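Local coordinates for protein Tv2483 (Treponema vincentii, PDB 6DET) that binds L-arginine with high selectivity as a lipoprotein of the family 3 solute-binding type, probably delivering it to an ABC transporter, at residues 80-92 against 99-113. Sequence-based numbering, arbitrary orientation.
Sequences YPIQWAQKEILLN and IASGFSVTEERKQHY. With ARG (arginine), chain B.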
ATOM      1  N   TYR A  80      -7.634   5.206 -11.278  1.00 34.69           N
ATOM      2  CA  TYR A  80      -8.877   4.466 -11.415  1.00 39.98           C
ATOM      3  C   TYR A  80      -9.180   3.797 -10.086  1.00 36.09           C
ATOM      4  O   TYR A  80      -8.431   2.897  -9.664  1.00 36.09           O
ATOM      5  CB  TYR A  80      -8.815   3.415 -12.524  1.00 50.09           C
ATOM      6  CG  TYR A  80     -10.185   2.772 -12.738  1.00 88.97           C
ATOM      7  CD1 TYR A  80     -11.343   3.551 -12.738  1.00126.91           C
ATOM      8  CD2 TYR A  80     -10.330   1.402 -12.913  1.00108.25           C
ATOM      9  CE1 TYR A  80     -12.595   2.992 -12.908  1.00144.10           C
ATOM     10  CE2 TYR A  80     -11.592   0.832 -13.090  1.00124.52           C
ATOM     11  CZ  TYR A  80     -12.718   1.638 -13.086  1.00128.84           C
ATOM     12  OH  TYR A  80     -13.977   1.105 -13.254  1.00105.35           O
ATOM     13  N   PRO A  81     -10.228   4.203  -9.385  1.00 39.90           N
ATOM     14  CA  PRO A  81     -10.568   3.528  -8.129  1.00 38.08           C
ATOM     15  C   PRO A  81     -11.012   2.097  -8.384  1.00 45.32           C
ATOM     16  O   PRO A  81     -11.927   1.848  -9.176  1.00 45.19           O
ATOM     17  CB  PRO A  81     -11.707   4.379  -7.560  1.00 39.82           C
ATOM     18  CG  PRO A  81     -11.598   5.697  -8.236  1.00 45.71           C
ATOM     19  CD  PRO A  81     -11.023   5.427  -9.594  1.00 42.02           C
ATOM     20  N   ILE A  82     -10.390   1.165  -7.675  1.00 35.14           N
ATOM     21  CA  ILE A  82     -10.674  -0.256  -7.793  1.00 37.25           C
ATOM     22  C   ILE A  82     -11.132  -0.825  -6.461  1.00 41.73           C
ATOM     23  O   ILE A  82     -10.926  -0.239  -5.390  1.00 42.63           O
ATOM     24  CB  ILE A  82      -9.476  -1.058  -8.296  1.00 32.50           C
ATOM     25  CG1 ILE A  82      -8.272  -0.911  -7.346  1.00 33.80           C
ATOM     26  CG2 ILE A  82      -9.093  -0.595  -9.731  1.00 37.17           C
ATOM     27  CD1 ILE A  82      -7.148  -1.905  -7.610  1.00 39.69           C
ATOM     28  N   GLN A  83     -11.766  -1.993  -6.557  1.00 40.86           N
ATOM     29  CA  GLN A  83     -12.003  -2.870  -5.413  1.00 49.12           C
ATOM     30  C   GLN A  83     -10.726  -3.667  -5.167  1.00 48.98           C
ATOM     31  O   GLN A  83     -10.261  -4.384  -6.058  1.00 37.34           O
ATOM     32  CB  GLN A  83     -13.178  -3.806  -5.691  1.00 72.91           C
ATOM     33  CG  GLN A  83     -13.511  -4.747  -4.559  1.00 96.13           C
ATOM     34  CD  GLN A  83     -13.993  -4.007  -3.338  1.00 96.97           C
ATOM     35  OE1 GLN A  83     -13.259  -3.843  -2.360  1.00109.31           O
ATOM     36  NE2 GLN A  83     -15.231  -3.540  -3.392  1.00 78.10           N
ATOM     37  N   TRP A  84     -10.129  -3.528  -3.978  1.00 35.94           N
ATOM     38  CA  TRP A  84      -8.797  -4.081  -3.796  1.00 38.99           C
ATOM     39  C   TRP A  84      -8.773  -5.577  -4.084  1.00 33.29           C
ATOM     40  O   TRP A  84      -7.779  -6.096  -4.607  1.00 36.78           O
ATOM     41  CB  TRP A  84      -8.303  -3.803  -2.368  1.00 35.94           C
ATOM     42  CG  TRP A  84      -6.805  -3.990  -2.167  1.00 30.55           C
ATOM     43  CD1 TRP A  84      -6.191  -4.898  -1.324  1.00 36.44           C
ATOM     44  CD2 TRP A  84      -5.746  -3.235  -2.769  1.00 32.91           C
ATOM     45  NE1 TRP A  84      -4.828  -4.761  -1.390  1.00 34.51           N
ATOM     46  CE2 TRP A  84      -4.527  -3.751  -2.264  1.00 32.25           C
ATOM     47  CE3 TRP A  84      -5.703  -2.186  -3.689  1.00 31.53           C
ATOM     48  CZ2 TRP A  84      -3.287  -3.258  -2.652  1.00 28.48           C
ATOM     49  CZ3 TRP A  84      -4.455  -1.683  -4.075  1.00 28.26           C
ATOM     50  CH2 TRP A  84      -3.266  -2.226  -3.554  1.00 29.25           C
ATOM     51  N   ALA A  85      -9.848  -6.292  -3.710  1.00 40.76           N
ATOM     52  CA  ALA A  85      -9.882  -7.744  -3.864  1.00 43.19           C
ATOM     53  C   ALA A  85      -9.865  -8.167  -5.326  1.00 44.01           C
ATOM     54  O   ALA A  85      -9.530  -9.319  -5.621  1.00 50.38           O
ATOM     55  CB  ALA A  85     -11.132  -8.322  -3.190  1.00 49.91           C
ATOM     56  N   GLN A  86     -10.204  -7.258  -6.237  1.00 39.03           N
ATOM     57  CA  GLN A  86     -10.263  -7.518  -7.673  1.00 49.16           C
ATOM     58  C   GLN A  86      -8.993  -7.112  -8.406  1.00 38.68           C
ATOM     59  O   GLN A  86      -8.963  -7.181  -9.642  1.00 34.33           O
ATOM     60  CB  GLN A  86     -11.442  -6.752  -8.303  1.00 48.68           C
ATOM     61  CG  GLN A  86     -12.829  -7.230  -7.882  1.00 58.66           C
ATOM     62  CD  GLN A  86     -12.987  -8.720  -8.053  1.00 63.10           C
ATOM     63  OE1 GLN A  86     -12.939  -9.231  -9.169  1.00 61.03           O
ATOM     64  NE2 GLN A  86     -13.139  -9.435  -6.943  1.00 77.46           N
ATOM     65  N   LYS A  87      -7.961  -6.665  -7.683  1.00 34.67           N
ATOM     66  CA  LYS A  87      -6.852  -5.977  -8.328  1.00 38.45           C
ATOM     67  C   LYS A  87      -6.137  -6.882  -9.323  1.00 37.40           C
ATOM     68  O   LYS A  87      -5.728  -6.422 -10.392  1.00 31.97           O
ATOM     69  CB  LYS A  87      -5.877  -5.421  -7.263  1.00 35.10           C
ATOM     70  CG  LYS A  87      -5.243  -6.426  -6.304  1.00 33.53           C
ATOM     71  CD  LYS A  87      -4.440  -5.708  -5.225  1.00 33.40           C
ATOM     72  CE  LYS A  87      -3.970  -6.705  -4.179  1.00 34.37           C
ATOM     73  NZ  LYS A  87      -5.155  -7.263  -3.424  1.00 40.70           N
ATOM     74  N   GLU A  88      -5.980  -8.169  -9.009  1.00 36.62           N
ATOM     75  CA  GLU A  88      -5.258  -9.060  -9.921  1.00 37.21           C
ATOM     76  C   GLU A  88      -6.019  -9.250 -11.235  1.00 37.68           C
ATOM     77  O   GLU A  88      -5.421  -9.247 -12.323  1.00 41.68           O
ATOM     78  CB  GLU A  88      -5.023 -10.408  -9.244  1.00 41.11           C
ATOM     79  CG  GLU A  88      -4.067 -11.268 -10.035  1.00 38.33           C
ATOM     80  CD  GLU A  88      -3.805 -12.626  -9.418  1.00 47.69           C
ATOM     81  OE1 GLU A  88      -4.529 -13.014  -8.476  1.00 52.04           O
ATOM     82  OE2 GLU A  88      -2.872 -13.312  -9.900  1.00 44.83           O
ATOM     83  N   ILE A  89      -7.329  -9.441 -11.144  1.00 39.49           N
ATOM     84  CA  ILE A  89      -8.154  -9.598 -12.339  1.00 41.25           C
ATOM     85  C   ILE A  89      -8.185  -8.312 -13.151  1.00 40.41           C
ATOM     86  O   ILE A  89      -8.077  -8.342 -14.380  1.00 43.72           O
ATOM     87  CB  ILE A  89      -9.578 -10.039 -11.941  1.00 40.30           C
ATOM     88  CG1 ILE A  89      -9.554 -11.372 -11.186  1.00 63.10           C
ATOM     89  CG2 ILE A  89     -10.481 -10.124 -13.189  1.00 46.12           C
ATOM     90  CD1 ILE A  89      -8.833 -12.508 -11.897  1.00 88.94           C
ATOM     91  N   LEU A  90      -8.349  -7.160 -12.490  1.00 41.14           N
ATOM     92  CA  LEU A  90      -8.425  -5.901 -13.233  1.00 39.19           C
ATOM     93  C   LEU A  90      -7.128  -5.625 -13.979  1.00 38.26           C
ATOM     94  O   LEU A  90      -7.142  -5.131 -15.116  1.00 40.89           O
ATOM     95  CB  LEU A  90      -8.744  -4.754 -12.289  1.00 39.68           C
ATOM     96  CG  LEU A  90     -10.157  -4.883 -11.656  1.00 36.83           C
ATOM     97  CD1 LEU A  90     -10.259  -3.928 -10.477  1.00 45.12           C
ATOM     98  CD2 LEU A  90     -11.190  -4.608 -12.681  1.00 41.16           C
ATOM     99  N   LEU A  91      -5.998  -5.934 -13.342  1.00 36.60           N
ATOM    100  CA  LEU A  91      -4.700  -5.781 -13.990  1.00 33.39           C
ATOM    101  C   LEU A  91      -4.533  -6.759 -15.151  1.00 33.04           C
ATOM    102  O   LEU A  91      -4.160  -6.368 -16.269  1.00 35.30           O
ATOM    103  CB  LEU A  91      -3.609  -5.983 -12.939  1.00 33.84           C
ATOM    104  CG  LEU A  91      -2.155  -5.859 -13.413  1.00 32.38           C
ATOM    105  CD1 LEU A  91      -1.877  -4.439 -13.857  1.00 30.54           C
ATOM    106  CD2 LEU A  91      -1.189  -6.282 -12.300  1.00 32.44           C
ATOM    107  N   ASN A  92      -4.789  -8.045 -14.904  1.00 36.12           N
ATOM    108  CA  ASN A  92      -4.508  -9.061 -15.920  1.00 37.15           C
ATOM    109  C   ASN A  92      -5.454  -8.988 -17.112  1.00 48.51           C
ATOM    110  O   ASN A  92      -5.078  -9.394 -18.225  1.00 46.54           O
ATOM    111  CB  ASN A  92      -4.556 -10.442 -15.273  1.00 44.59           C
ATOM    112  CG  ASN A  92      -3.291 -10.752 -14.517  1.00 45.57           C
ATOM    113  OD1 ASN A  92      -2.277 -10.084 -14.708  1.00 42.64           O
ATOM    114  ND2 ASN A  92      -3.332 -11.766 -13.661  1.00 39.83           N
ATOM    115  N   ILE A  99      -0.816  -1.134 -10.215  1.00 28.38           N
ATOM    116  CA  ILE A  99      -1.509  -1.038  -8.927  1.00 28.81           C
ATOM    117  C   ILE A  99      -0.610  -0.275  -7.966  1.00 29.23           C
ATOM    118  O   ILE A  99       0.575  -0.593  -7.850  1.00 29.64           O
ATOM    119  CB  ILE A  99      -1.823  -2.418  -8.324  1.00 28.47           C
ATOM    120  CG1 ILE A  99      -2.557  -3.324  -9.325  1.00 29.64           C
ATOM    121  CG2 ILE A  99      -2.696  -2.242  -7.065  1.00 28.77           C
ATOM    122  CD1 ILE A  99      -2.482  -4.796  -8.963  1.00 33.81           C
ATOM    123  N   ALA A 100      -1.158   0.764  -7.340  1.00 28.32           N
ATOM    124  CA  ALA A 100      -0.462   1.530  -6.314  1.00 29.75           C
ATOM    125  C   ALA A 100      -1.313   1.450  -5.036  1.00 30.58           C
ATOM    126  O   ALA A 100      -1.883   0.393  -4.759  1.00 33.45           O
ATOM    127  CB  ALA A 100      -0.208   2.959  -6.816  1.00 29.90           C
ATOM    128  N   SER A 101      -1.380   2.521  -4.242  1.00 29.54           N
ATOM    129  CA  SER A 101      -2.109   2.527  -2.961  1.00 24.70           C
ATOM    130  C   SER A 101      -1.432   1.686  -1.886  1.00 28.22           C
ATOM    131  O   SER A 101      -2.101   1.068  -1.052  1.00 33.99           O
ATOM    132  CB  SER A 101      -3.571   2.067  -3.145  1.00 25.90           C
ATOM    133  OG  SER A 101      -4.198   3.033  -3.903  1.00 37.85           O
ATOM    134  N   GLY A 102      -0.092   1.670  -1.867  1.00 29.13           N
ATOM    135  CA  GLY A 102       0.614   0.976  -0.803  1.00 34.70           C
ATOM    136  C   GLY A 102       0.667  -0.528  -0.998  1.00 26.76           C
ATOM    137  O   GLY A 102       0.405  -1.298  -0.076  1.00 29.96           O
ATOM    138  N   PHE A 103       0.998  -0.958  -2.216  1.00 28.19           N
ATOM    139  CA  PHE A 103       1.061  -2.375  -2.560  1.00 25.29           C
ATOM    140  C   PHE A 103       2.333  -3.010  -1.983  1.00 28.17           C
ATOM    141  O   PHE A 103       3.451  -2.644  -2.378  1.00 27.07           O
ATOM    142  CB  PHE A 103       0.999  -2.500  -4.093  1.00 31.68           C
ATOM    143  CG  PHE A 103       0.873  -3.919  -4.598  1.00 31.32           C
ATOM    144  CD1 PHE A 103      -0.349  -4.403  -5.060  1.00 32.56           C
ATOM    145  CD2 PHE A 103       1.985  -4.755  -4.670  1.00 31.51           C
ATOM    146  CE1 PHE A 103      -0.456  -5.698  -5.515  1.00 26.97           C
ATOM    147  CE2 PHE A 103       1.864  -6.057  -5.132  1.00 29.36           C
ATOM    148  CZ  PHE A 103       0.640  -6.520  -5.564  1.00 33.88           C
ATOM    149  N   SER A 104       2.167  -3.997  -1.096  1.00 29.76           N
ATOM    150  CA  SER A 104       3.293  -4.679  -0.452  1.00 27.65           C
ATOM    151  C   SER A 104       3.909  -5.792  -1.305  1.00 30.27           C
ATOM    152  O   SER A 104       3.213  -6.613  -1.908  1.00 27.73           O
ATOM    153  CB  SER A 104       2.823  -5.270   0.868  1.00 31.90           C
ATOM    154  OG  SER A 104       2.367  -4.239   1.721  1.00 29.99           O
ATOM    155  N   VAL A 105       5.243  -5.827  -1.344  1.00 31.73           N
ATOM    156  CA  VAL A 105       5.938  -6.997  -1.857  1.00 30.62           C
ATOM    157  C   VAL A 105       5.755  -8.173  -0.903  1.00 33.38           C
ATOM    158  O   VAL A 105       5.958  -8.049   0.310  1.00 31.78           O
ATOM    159  CB  VAL A 105       7.432  -6.698  -2.060  1.00 28.28           C
ATOM    160  CG1 VAL A 105       8.128  -7.951  -2.575  1.00 32.22           C
ATOM    161  CG2 VAL A 105       7.605  -5.540  -3.022  1.00 28.12           C
ATOM    162  N   THR A 106       5.350  -9.321  -1.446  1.00 30.63           N
ATOM    163  CA  THR A 106       5.395 -10.587  -0.736  1.00 33.88           C
ATOM    164  C   THR A 106       5.988 -11.626  -1.666  1.00 38.14           C
ATOM    165  O   THR A 106       6.003 -11.465  -2.898  1.00 33.43           O
ATOM    166  CB  THR A 106       4.026 -11.100  -0.275  1.00 34.73           C
ATOM    167  OG1 THR A 106       3.280 -11.536  -1.420  1.00 33.10           O
ATOM    168  CG2 THR A 106       3.234 -10.027   0.495  1.00 36.22           C
ATOM    169  N   GLU A 107       6.467 -12.716  -1.064  1.00 33.18           N
ATOM    170  CA  GLU A 107       7.036 -13.783  -1.879  1.00 35.73           C
ATOM    171  C   GLU A 107       5.977 -14.395  -2.794  1.00 44.36           C
ATOM    172  O   GLU A 107       6.231 -14.623  -3.984  1.00 46.14           O
ATOM    173  CB  GLU A 107       7.680 -14.838  -0.981  1.00 43.82           C
ATOM    174  CG  GLU A 107       8.973 -14.355  -0.322  1.00 45.58           C
ATOM    175  CD  GLU A 107      10.010 -13.862  -1.328  1.00 44.69           C
ATOM    176  OE1 GLU A 107      10.447 -14.661  -2.176  1.00 50.43           O
ATOM    177  OE2 GLU A 107      10.359 -12.660  -1.295  1.00 49.32           O
ATOM    178  N   GLU A 108       4.775 -14.637  -2.267  1.00 35.44           N
ATOM    179  CA  GLU A 108       3.669 -15.138  -3.087  1.00 45.93           C
ATOM    180  C   GLU A 108       3.397 -14.217  -4.273  1.00 37.83           C
ATOM    181  O   GLU A 108       3.222 -14.676  -5.411  1.00 36.85           O
ATOM    182  CB  GLU A 108       2.413 -15.294  -2.220  1.00 72.95           C
ATOM    183  CG  GLU A 108       1.066 -15.333  -2.959  1.00108.08           C
ATOM    184  CD  GLU A 108       0.801 -16.649  -3.644  1.00135.30           C
ATOM    185  OE1 GLU A 108       1.672 -17.537  -3.591  1.00146.06           O
ATOM    186  OE2 GLU A 108      -0.290 -16.800  -4.228  1.00135.14           O
ATOM    187  N   ARG A 109       3.340 -12.907  -4.027  1.00 38.32           N
ATOM    188  CA  ARG A 109       2.997 -11.969  -5.095  1.00 32.62           C
ATOM    189  C   ARG A 109       4.059 -11.904  -6.196  1.00 31.95           C
ATOM    190  O   ARG A 109       3.731 -11.540  -7.339  1.00 35.28           O
ATOM    191  CB  ARG A 109       2.771 -10.589  -4.505  1.00 30.93           C
ATOM    192  CG  ARG A 109       1.468 -10.494  -3.774  1.00 31.92           C
ATOM    193  CD  ARG A 109       1.314  -9.158  -3.058  1.00 32.64           C
ATOM    194  NE  ARG A 109      -0.040  -9.023  -2.484  1.00 35.16           N
ATOM    195  CZ  ARG A 109      -0.499  -7.926  -1.887  1.00 33.79           C
ATOM    196  NH1 ARG A 109       0.288  -6.859  -1.757  1.00 30.84           N
ATOM    197  NH2 ARG A 109      -1.763  -7.895  -1.428  1.00 31.40           N
ATOM    198  N   LYS A 110       5.305 -12.285  -5.896  1.00 39.14           N
ATOM    199  CA  LYS A 110       6.325 -12.373  -6.941  1.00 42.51           C
ATOM    200  C   LYS A 110       5.948 -13.369  -8.027  1.00 38.77           C
ATOM    201  O   LYS A 110       6.452 -13.258  -9.157  1.00 35.61           O
ATOM    202  CB  LYS A 110       7.695 -12.767  -6.349  1.00 37.93           C
ATOM    203  CG  LYS A 110       8.316 -11.657  -5.516  1.00 34.03           C
ATOM    204  CD  LYS A 110       9.675 -12.054  -4.886  1.00 39.24           C
ATOM    205  CE  LYS A 110      10.273 -10.875  -4.109  1.00 38.74           C
ATOM    206  NZ  LYS A 110      11.423 -11.244  -3.208  1.00 43.35           N
ATOM    207  N   GLN A 111       5.106 -14.348  -7.709  1.00 45.91           N
ATOM    208  CA  GLN A 111       4.628 -15.321  -8.684  1.00 49.41           C
ATOM    209  C   GLN A 111       3.401 -14.842  -9.448  1.00 39.34           C
ATOM    210  O   GLN A 111       2.925 -15.559 -10.327  1.00 42.43           O
ATOM    211  CB  GLN A 111       4.274 -16.648  -8.002  1.00 47.96           C
ATOM    212  CG  GLN A 111       5.302 -17.175  -7.031  1.00 63.81           C
ATOM    213  CD  GLN A 111       6.649 -17.399  -7.673  1.00 77.69           C
ATOM    214  OE1 GLN A 111       6.738 -17.732  -8.855  1.00 78.65           O
ATOM    215  NE2 GLN A 111       7.710 -17.215  -6.896  1.00 91.60           N
ATOM    216  N   HIS A 112       2.862 -13.668  -9.125  1.00 35.63           N
ATOM    217  CA  HIS A 112       1.633 -13.194  -9.746  1.00 39.22           C
ATOM    218  C   HIS A 112       1.781 -11.848 -10.413  1.00 32.51           C
ATOM    219  O   HIS A 112       0.898 -11.460 -11.192  1.00 34.65           O
ATOM    220  CB  HIS A 112       0.506 -13.064  -8.706  1.00 43.80           C
ATOM    221  CG  HIS A 112       0.056 -14.361  -8.120  1.00 58.34           C
ATOM    222  ND1 HIS A 112      -1.198 -14.880  -8.353  1.00 64.46           N
ATOM    223  CD2 HIS A 112       0.680 -15.232  -7.295  1.00 55.41           C
ATOM    224  CE1 HIS A 112      -1.326 -16.022  -7.705  1.00 63.48           C
ATOM    225  NE2 HIS A 112      -0.202 -16.258  -7.054  1.00 60.62           N
ATOM    226  N   TYR A 113       2.848 -11.119 -10.120  1.00 32.06           N
ATOM    227  CA  TYR A 113       3.027  -9.745 -10.566  1.00 30.44           C
ATOM    228  C   TYR A 113       4.488  -9.491 -10.872  1.00 35.98           C
ATOM    229  O   TYR A 113       5.382 -10.116 -10.279  1.00 34.47           O
ATOM    230  CB  TYR A 113       2.611  -8.717  -9.493  1.00 29.37           C
ATOM    231  CG  TYR A 113       1.195  -8.808  -8.960  1.00 29.26           C
ATOM    232  CD1 TYR A 113       0.170  -8.088  -9.554  1.00 33.17           C
ATOM    233  CD2 TYR A 113       0.895  -9.559  -7.821  1.00 34.20           C
ATOM    234  CE1 TYR A 113      -1.107  -8.121  -9.058  1.00 34.06           C
ATOM    235  CE2 TYR A 113      -0.384  -9.612  -7.322  1.00 38.10           C
ATOM    236  CZ  TYR A 113      -1.386  -8.888  -7.942  1.00 36.89           C
ATOM    237  OH  TYR A 113      -2.673  -8.919  -7.444  1.00 36.87           O
TER
HETATM  238  N   ARG B 500      -0.211  -3.088   1.782  1.00 27.15           N
HETATM  239  CA  ARG B 500      -1.588  -3.554   1.476  1.00 34.97           C
HETATM  240  C   ARG B 500      -1.537  -4.572   0.342  1.00 36.76           C
HETATM  241  O   ARG B 500      -0.535  -4.585  -0.398  1.00 30.75           O
HETATM  242  CB  ARG B 500      -2.488  -2.386   1.076  1.00 31.47           C
HETATM  243  CG  ARG B 500      -2.764  -1.390   2.197  1.00 33.97           C
HETATM  244  CD  ARG B 500      -3.594  -0.185   1.763  1.00 34.94           C
HETATM  245  NE  ARG B 500      -4.924  -0.602   1.365  1.00 33.12           N
HETATM  246  CZ  ARG B 500      -5.373  -0.631   0.114  1.00 33.39           C
HETATM  247  NH1 ARG B 500      -6.611  -1.084  -0.099  1.00 33.84           N
HETATM  248  NH2 ARG B 500      -4.607  -0.241  -0.905  1.00 32.76           N
HETATM  249  OXT ARG B 500      -2.487  -5.347   0.165  1.00 29.36           O
HETATM  250  O   HOH W   1      -3.556  -9.752  -2.686  1.00 38.25           O
HETATM  251  O   HOH W   2      -1.288 -12.902 -11.978  1.00 40.98           O
HETATM  252  O   HOH W   3       0.203 -10.271 -13.784  1.00 39.06           O
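Ile82 CD1 rests loosely against Ile99 CG2, and Trp84 packs more closely on the same methyl, its CZ3 lying 3.5 Å from Ile99 CG2, while CH2 approaches Ala100 O at the indole edge. That buried carbonyl oxygen has no hydrogen-bonding partner in the model. The indole is sandwiched: Lys87 CD sits over the centre of one face, and the guanidinium NH2 of bound arginine lies 3.3 Å above the opposite face, offset toward the rim, a cation-pi geometry. Trp84 NE1 also donates to ligand OXT (2.9 Å), so a single side chain reads both ends of the amino acid. Segment 99-113 supplies further bonds, nearly straight ones from Arg109 NH1 and NH2 to ligand O and OXT, and others through Ser101 O, Gly102 O and Ser104; Glu148, Asp193 and Ser43 are additional partners.

Lys87 sets its aliphatic part against Ile99 CD1 and Phe103 CE1, then bends at the last torsion (chi4 -67°), turning NZ back to Trp84 O and on to Asp150 O. A water accepts from both Lys87 NZ and Arg109 NH2. At the next residue, Glu88 extends to His112, whose ND1 donates to OE2 (2.8 Å) in the ring plane. One turn after Lys87, Leu91 CD2 abuts the edge of Tyr113 at CD1 (3.6 Å). Two separate waters each link the Asn92 amide to His112 O.

The segments thus build one wall of the arginine pocket in this family 3 fold, its positive charge favouring an anionic ligand carboxylate, while the indole face suits the cationic end.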